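Local structure of glucosidase 2 subunit beta (Schizosaccharomyces pombe, 4XQM) at residues R2-M7 against S89-S94; V20-N25 against V62-G67. The protein forms, with the catalytic alpha subunit, the glucosidase 2 that trims glucose from immature N-glycans, its MRH lectin domain recognising their mannose units. One frame throughout, in Å; residues are numbered along the deposited sequence.

Contact 1: residues R2-M7 against S89-S94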
loop_
_atom_site.group_PDB
_atom_site.type_symbol
_atom_site.label_atom_id
_atom_site.label_comp_id
_atom_site.label_asym_id
_atom_site.label_seq_id
_atom_site.Cartn_x
_atom_site.Cartn_y
_atom_site.Cartn_z
ATOM N N ARG A 2 -4.231 -11.693 -12.099
ATOM C CA ARG A 2 -2.915 -12.289 -12.230
ATOM C C ARG A 2 -1.983 -11.556 -13.176
ATOM O O ARG A 2 -0.785 -11.841 -13.196
ATOM C CB ARG A 2 -3.018 -13.774 -12.585
ATOM C CG ARG A 2 -3.594 -14.595 -11.439
ATOM C CD ARG A 2 -3.541 -16.078 -11.734
ATOM N NE ARG A 2 -4.211 -16.853 -10.695
ATOM C CZ ARG A 2 -3.642 -17.214 -9.549
ATOM N NH1 ARG A 2 -2.383 -16.853 -9.289
ATOM N NH2 ARG A 2 -4.326 -17.928 -8.664
ATOM N N ALA A 3 -2.512 -10.602 -13.940
ATOM C CA ALA A 3 -1.644 -9.743 -14.730
ATOM C C ALA A 3 -1.036 -8.702 -13.804
ATOM O O ALA A 3 -0.093 -8.004 -14.178
ATOM C CB ALA A 3 -2.401 -9.058 -15.846
ATOM N N ILE A 4 -1.584 -8.565 -12.601
ATOM C CA ILE A 4 -0.988 -7.608 -11.681
ATOM C C ILE A 4 -0.735 -8.094 -10.260
ATOM O O ILE A 4 0.024 -7.453 -9.530
ATOM C CB ILE A 4 -1.745 -6.295 -11.617
ATOM C CG1 ILE A 4 -3.040 -6.473 -10.851
ATOM C CG2 ILE A 4 -1.990 -5.712 -13.018
ATOM C CD1 ILE A 4 -3.437 -5.204 -10.173
ATOM N N LYS A 5 -1.352 -9.196 -9.847
ATOM C CA LYS A 5 -1.015 -9.750 -8.529
ATOM C C LYS A 5 0.481 -10.042 -8.433
ATOM O O LYS A 5 1.066 -10.718 -9.299
ATOM C CB LYS A 5 -1.800 -11.029 -8.228
ATOM C CG LYS A 5 -1.451 -11.656 -6.864
ATOM C CD LYS A 5 -2.432 -12.765 -6.493
ATOM C CE LYS A 5 -2.100 -13.384 -5.136
ATOM N NZ LYS A 5 -0.794 -14.104 -5.152
ATOM N N GLY A 6 1.105 -9.528 -7.377
ATOM C CA GLY A 6 2.527 -9.733 -7.170
ATOM C C GLY A 6 3.390 -8.608 -7.705
ATOM O O GLY A 6 4.597 -8.575 -7.465
ATOM N N MET A 7 2.785 -7.681 -8.442
ATOM C CA MET A 7 3.521 -6.521 -8.933
ATOM C C MET A 7 3.961 -5.649 -7.753
ATOM O O MET A 7 3.143 -5.271 -6.903
ATOM C CB MET A 7 2.641 -5.724 -9.885
ATOM C CG MET A 7 3.305 -4.529 -10.528
ATOM S SD MET A 7 2.184 -3.765 -11.725
ATOM C CE MET A 7 1.872 -5.119 -12.845
ATOM N N SER A 89 0.078 3.610 -11.591
ATOM C CA SER A 89 0.473 2.314 -12.142
ATOM C C SER A 89 -0.270 2.042 -13.434
ATOM O O SER A 89 -1.461 2.359 -13.538
ATOM C CB SER A 89 0.160 1.172 -11.169
ATOM O OG SER A 89 0.426 -0.079 -11.788
ATOM N N PRO A 90 0.421 1.451 -14.419
ATOM C CA PRO A 90 -0.272 1.004 -15.633
ATOM C C PRO A 90 -1.365 -0.016 -15.316
ATOM O O PRO A 90 -2.291 -0.160 -16.110
ATOM C CB PRO A 90 0.841 0.345 -16.458
ATOM C CG PRO A 90 2.100 0.967 -15.969
ATOM C CD PRO A 90 1.878 1.239 -14.499
ATOM N N ALA A 91 -1.281 -0.692 -14.169
ATOM C CA ALA A 91 -2.322 -1.643 -13.763
ATOM C C ALA A 91 -3.697 -0.980 -13.692
ATOM O O ALA A 91 -4.730 -1.645 -13.867
ATOM C CB ALA A 91 -1.991 -2.256 -12.427
ATOM N N ALA A 92 -3.704 0.326 -13.436
ATOM C CA ALA A 92 -4.944 1.068 -13.231
ATOM C C ALA A 92 -5.416 1.732 -14.521
ATOM O O ALA A 92 -6.401 2.473 -14.525
ATOM C CB ALA A 92 -4.769 2.107 -12.129
ATOM N N CYS A 93 -4.720 1.453 -15.616
ATOM C CA CYS A 93 -5.076 2.062 -16.900
ATOM C C CYS A 93 -6.008 1.152 -17.684
ATOM O O CYS A 93 -6.141 -0.038 -17.370
ATOM C CB CYS A 93 -3.813 2.372 -17.708
ATOM S SG CYS A 93 -2.729 3.586 -16.911
ATOM N N SER A 94 -6.667 1.718 -18.689
ATOM C CA SER A 94 -7.570 0.957 -19.549
ATOM C C SER A 94 -6.813 -0.137 -20.284
ATOM O O SER A 94 -5.807 0.143 -20.939
ATOM C CB SER A 94 -8.209 1.886 -20.578
ATOM O OG SER A 94 -8.732 3.058 -19.986
#
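Near its two ends the chain of this MRH domain closes on itself: Ile4 and Met7, in the loop leading into strand 8-13, meet Ser89 and Ala91, where the chain leaves strand 82-89. The touching is done by side chains, with no hydrogen bond from one segment to the other. Ala91 presents its single methyl to Ile4, CB lying 3.5 Å from Ile4 CG2. The other branch of the isoleucine also reaches it, Ile4 CD1 coming to 4.0 Å from Ala91 CB. Ile4 has CG1 set between its backbone N and carbonyl carbon (chi1 74°), and this rotation leaves both branch ends beside the alanine.

Met7 runs out extended as far as its sulfur and bends only at the last bond. Its SD stops 4.1 Å from Ser89 OG and 4.5 Å from Ala91 CB, so the thioether lies by the serine as well as the alanine methyl.

Each segment has its own local turn to hold these groups. Ile4 to Met7 form a type II turn, closed by Met7 N to Ile4 O at 3.0 Å, with Gly6 at the third position, where the backbone angle phi is positive. On the other segment Ser89 OG accepts from Ala91 N at 3.0 Å (154° at the hydrogen), an ST turn that leads into the short 3-10 stretch 90-92. The same hydroxyl is hydrogen-bonded to Asn70 OD1, so Ser89 is gripped twice.

Chemically, then, these two segments meet by apolar contact, with no hydrogen bond between them, over a small area, while the buried hydroxyl of Ser89 has its bonding met by Ala91 N and Asn70 rather than by Met7.

Contact 2: residues V20-N25 against V62-G67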
loop_
_atom_site.group_PDB
_atom_site.type_symbol
_atom_site.label_atom_id
_atom_site.label_comp_id
_atom_site.label_asym_id
_atom_site.label_seq_id
_atom_site.Cartn_x
_atom_site.Cartn_y
_atom_site.Cartn_z
ATOM N N VAL A 20 4.799 -1.879 -1.785
ATOM C CA VAL A 20 3.430 -2.284 -2.072
ATOM C C VAL A 20 3.470 -3.410 -3.086
ATOM O O VAL A 20 4.069 -3.264 -4.154
ATOM C CB VAL A 20 2.588 -1.129 -2.665
ATOM C CG1 VAL A 20 1.196 -1.628 -3.068
ATOM C CG2 VAL A 20 2.477 0.022 -1.656
ATOM N N VAL A 21 2.860 -4.537 -2.731
ATOM C CA VAL A 21 2.691 -5.635 -3.672
ATOM C C VAL A 21 1.196 -5.813 -3.944
ATOM O O VAL A 21 0.422 -6.162 -3.043
ATOM C CB VAL A 21 3.296 -6.933 -3.141
ATOM C CG1 VAL A 21 3.267 -7.987 -4.236
ATOM C CG2 VAL A 21 4.721 -6.698 -2.711
ATOM N N PHE A 22 0.781 -5.565 -5.184
ATOM C CA PHE A 22 -0.653 -5.600 -5.502
ATOM C C PHE A 22 -1.277 -6.959 -5.166
ATOM O O PHE A 22 -0.746 -8.007 -5.548
ATOM C CB PHE A 22 -0.912 -5.245 -6.974
ATOM C CG PHE A 22 -0.608 -3.805 -7.333
ATOM C CD1 PHE A 22 -0.741 -2.781 -6.397
ATOM C CD2 PHE A 22 -0.208 -3.480 -8.628
ATOM C CE1 PHE A 22 -0.466 -1.446 -6.755
ATOM C CE2 PHE A 22 0.069 -2.166 -8.986
ATOM C CZ PHE A 22 -0.058 -1.150 -8.056
ATOM N N TYR A 23 -2.383 -6.921 -4.417
ATOM C CA TYR A 23 -3.168 -8.108 -4.067
ATOM C C TYR A 23 -2.433 -9.088 -3.159
ATOM O O TYR A 23 -2.869 -10.230 -2.983
ATOM C CB TYR A 23 -3.675 -8.825 -5.325
ATOM C CG TYR A 23 -4.614 -7.994 -6.167
ATOM C CD1 TYR A 23 -5.581 -7.185 -5.581
ATOM C CD2 TYR A 23 -4.521 -7.998 -7.551
ATOM C CE1 TYR A 23 -6.447 -6.419 -6.363
ATOM C CE2 TYR A 23 -5.374 -7.251 -8.329
ATOM C CZ TYR A 23 -6.331 -6.463 -7.744
ATOM O OH TYR A 23 -7.169 -5.711 -8.538
ATOM N N GLU A 24 -1.336 -8.636 -2.563
ATOM C CA GLU A 24 -0.620 -9.456 -1.597
ATOM C C GLU A 24 -0.458 -8.701 -0.275
ATOM O O GLU A 24 -1.277 -8.862 0.638
ATOM C CB GLU A 24 0.708 -9.963 -2.190
ATOM C CG GLU A 24 0.431 -10.945 -3.346
ATOM C CD GLU A 24 1.670 -11.549 -3.985
ATOM O OE1 GLU A 24 2.807 -11.260 -3.538
ATOM O OE2 GLU A 24 1.506 -12.335 -4.955
ATOM N N ASN A 25 0.568 -7.871 -0.167
ATOM C CA ASN A 25 0.803 -7.174 1.097
ATOM C C ASN A 25 1.516 -5.841 0.935
ATOM O O ASN A 25 2.030 -5.528 -0.141
ATOM C CB ASN A 25 1.579 -8.077 2.063
ATOM C CG ASN A 25 2.603 -8.928 1.355
ATOM O OD1 ASN A 25 3.245 -8.483 0.402
ATOM N ND2 ASN A 25 2.755 -10.170 1.805
ATOM N N VAL A 62 -4.755 1.847 -0.113
ATOM C CA VAL A 62 -3.895 2.170 -1.249
ATOM C C VAL A 62 -4.739 2.554 -2.451
ATOM O O VAL A 62 -5.460 1.712 -3.000
ATOM C CB VAL A 62 -2.976 0.972 -1.622
ATOM C CG1 VAL A 62 -2.034 1.342 -2.767
ATOM C CG2 VAL A 62 -2.182 0.485 -0.402
ATOM N N THR A 63 -4.641 3.818 -2.861
ATOM C CA THR A 63 -5.372 4.300 -4.028
ATOM C C THR A 63 -4.460 4.258 -5.252
ATOM O O THR A 63 -3.414 4.908 -5.276
ATOM C CB THR A 63 -5.921 5.725 -3.814
ATOM O OG1 THR A 63 -6.805 5.740 -2.680
ATOM C CG2 THR A 63 -6.694 6.196 -5.050
ATOM N N VAL A 64 -4.845 3.471 -6.256
ATOM C CA VAL A 64 -4.005 3.262 -7.436
ATOM C C VAL A 64 -4.657 3.887 -8.663
ATOM O O VAL A 64 -5.749 3.472 -9.090
ATOM C CB VAL A 64 -3.787 1.759 -7.712
ATOM C CG1 VAL A 64 -2.800 1.571 -8.857
ATOM C CG2 VAL A 64 -3.298 1.044 -6.467
ATOM N N GLU A 65 -3.988 4.873 -9.245
ATOM C CA GLU A 65 -4.544 5.566 -10.405
ATOM C C GLU A 65 -3.671 5.366 -11.634
ATOM O O GLU A 65 -2.490 5.048 -11.524
ATOM C CB GLU A 65 -4.765 7.040 -10.076
ATOM C CG GLU A 65 -5.793 7.186 -8.950
ATOM C CD GLU A 65 -5.931 8.593 -8.417
ATOM O OE1 GLU A 65 -4.996 9.409 -8.590
ATOM O OE2 GLU A 65 -6.989 8.873 -7.812
ATOM N N CYS A 66 -4.278 5.516 -12.806
ATOM C CA CYS A 66 -3.597 5.259 -14.072
ATOM C C CYS A 66 -2.382 6.161 -14.268
ATOM O O CYS A 66 -2.468 7.380 -14.096
ATOM C CB CYS A 66 -4.564 5.446 -15.247
ATOM S SG CYS A 66 -3.795 5.327 -16.896
ATOM N N GLY A 67 -1.259 5.542 -14.639
ATOM C CA GLY A 67 -0.066 6.264 -15.032
ATOM C C GLY A 67 0.840 5.350 -15.826
ATOM O O GLY A 67 0.613 4.142 -15.892
#
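Phe22 and Val64 meet in the interior of the MRH fold, a flattened beta-barrel, where the end of strand 16-21 and the turn after it face strand 59-66 without any hydrogen bond between the two segments. The ring reaches the valine with one side of its far end: Phe22 CE1 lies 3.8 Å from Val64 CG2, and Phe22 CZ lies 3.9 Å from Val64 CG1. Both methyls of the valine are thus engaged, CG2 approaching the ring obliquely. Two residues earlier on each segment, Val20 CG1 and Val62 CG1 approach more loosely, at 4.4 Å, and the CA atoms of these two residues are 8.6 Å apart, a separation filled by side chains.

All four residues are buried, and other strands complete the packing. Met87 of strand 82-89 touches Val20 and Val62 alike, Leu44 lies against Val64, and Met7 and Ser89 lie against Phe22.

Phe22 owes its place to the chain around it. Its CG stands anti to the carbonyl carbon (chi1 -68°), and although the side chain does not start out toward strand 59-66, its end swings closer. Behind it, Val21 to Glu24 make a type II turn with Phe22 and Tyr23 at the corners. The backbone of Phe22 is hydrogen-bonded to Gly6 and Met7, and Tyr46 OH bonds to Val21 O. Where the chain turns back, Glu24 and Asn25 together face Val21 in a classic beta bulge: Glu24 N reaches Val21 O at 3.1 Å, and Val21 N reaches Asn25 O at 2.9 Å.

Overall arrangement
Contact 2 is nested along the chain inside the loop that contact 1 closes, and their centres lie about 8 Å apart. Among their direct links are the disulfide Cys66 SG to Cys93 SG (2.0 Å), the salt bridge Lys5 NZ to Glu24 OE2 (2.9 Å), and Ile4 CD1 against Tyr23 CE2 (3.4 Å). Contact 2 is buried near the middle of the domain, whereas contact 1 is partly buried, its centre about 14 Å from that of the chain. Neither lines the mannose pocket, formed by Tyr16, Gln28, Cys52, Arg58, Glu77, Cys81 and Tyr83; the side chain of Val20 is still about 14 Å from the bound sugar.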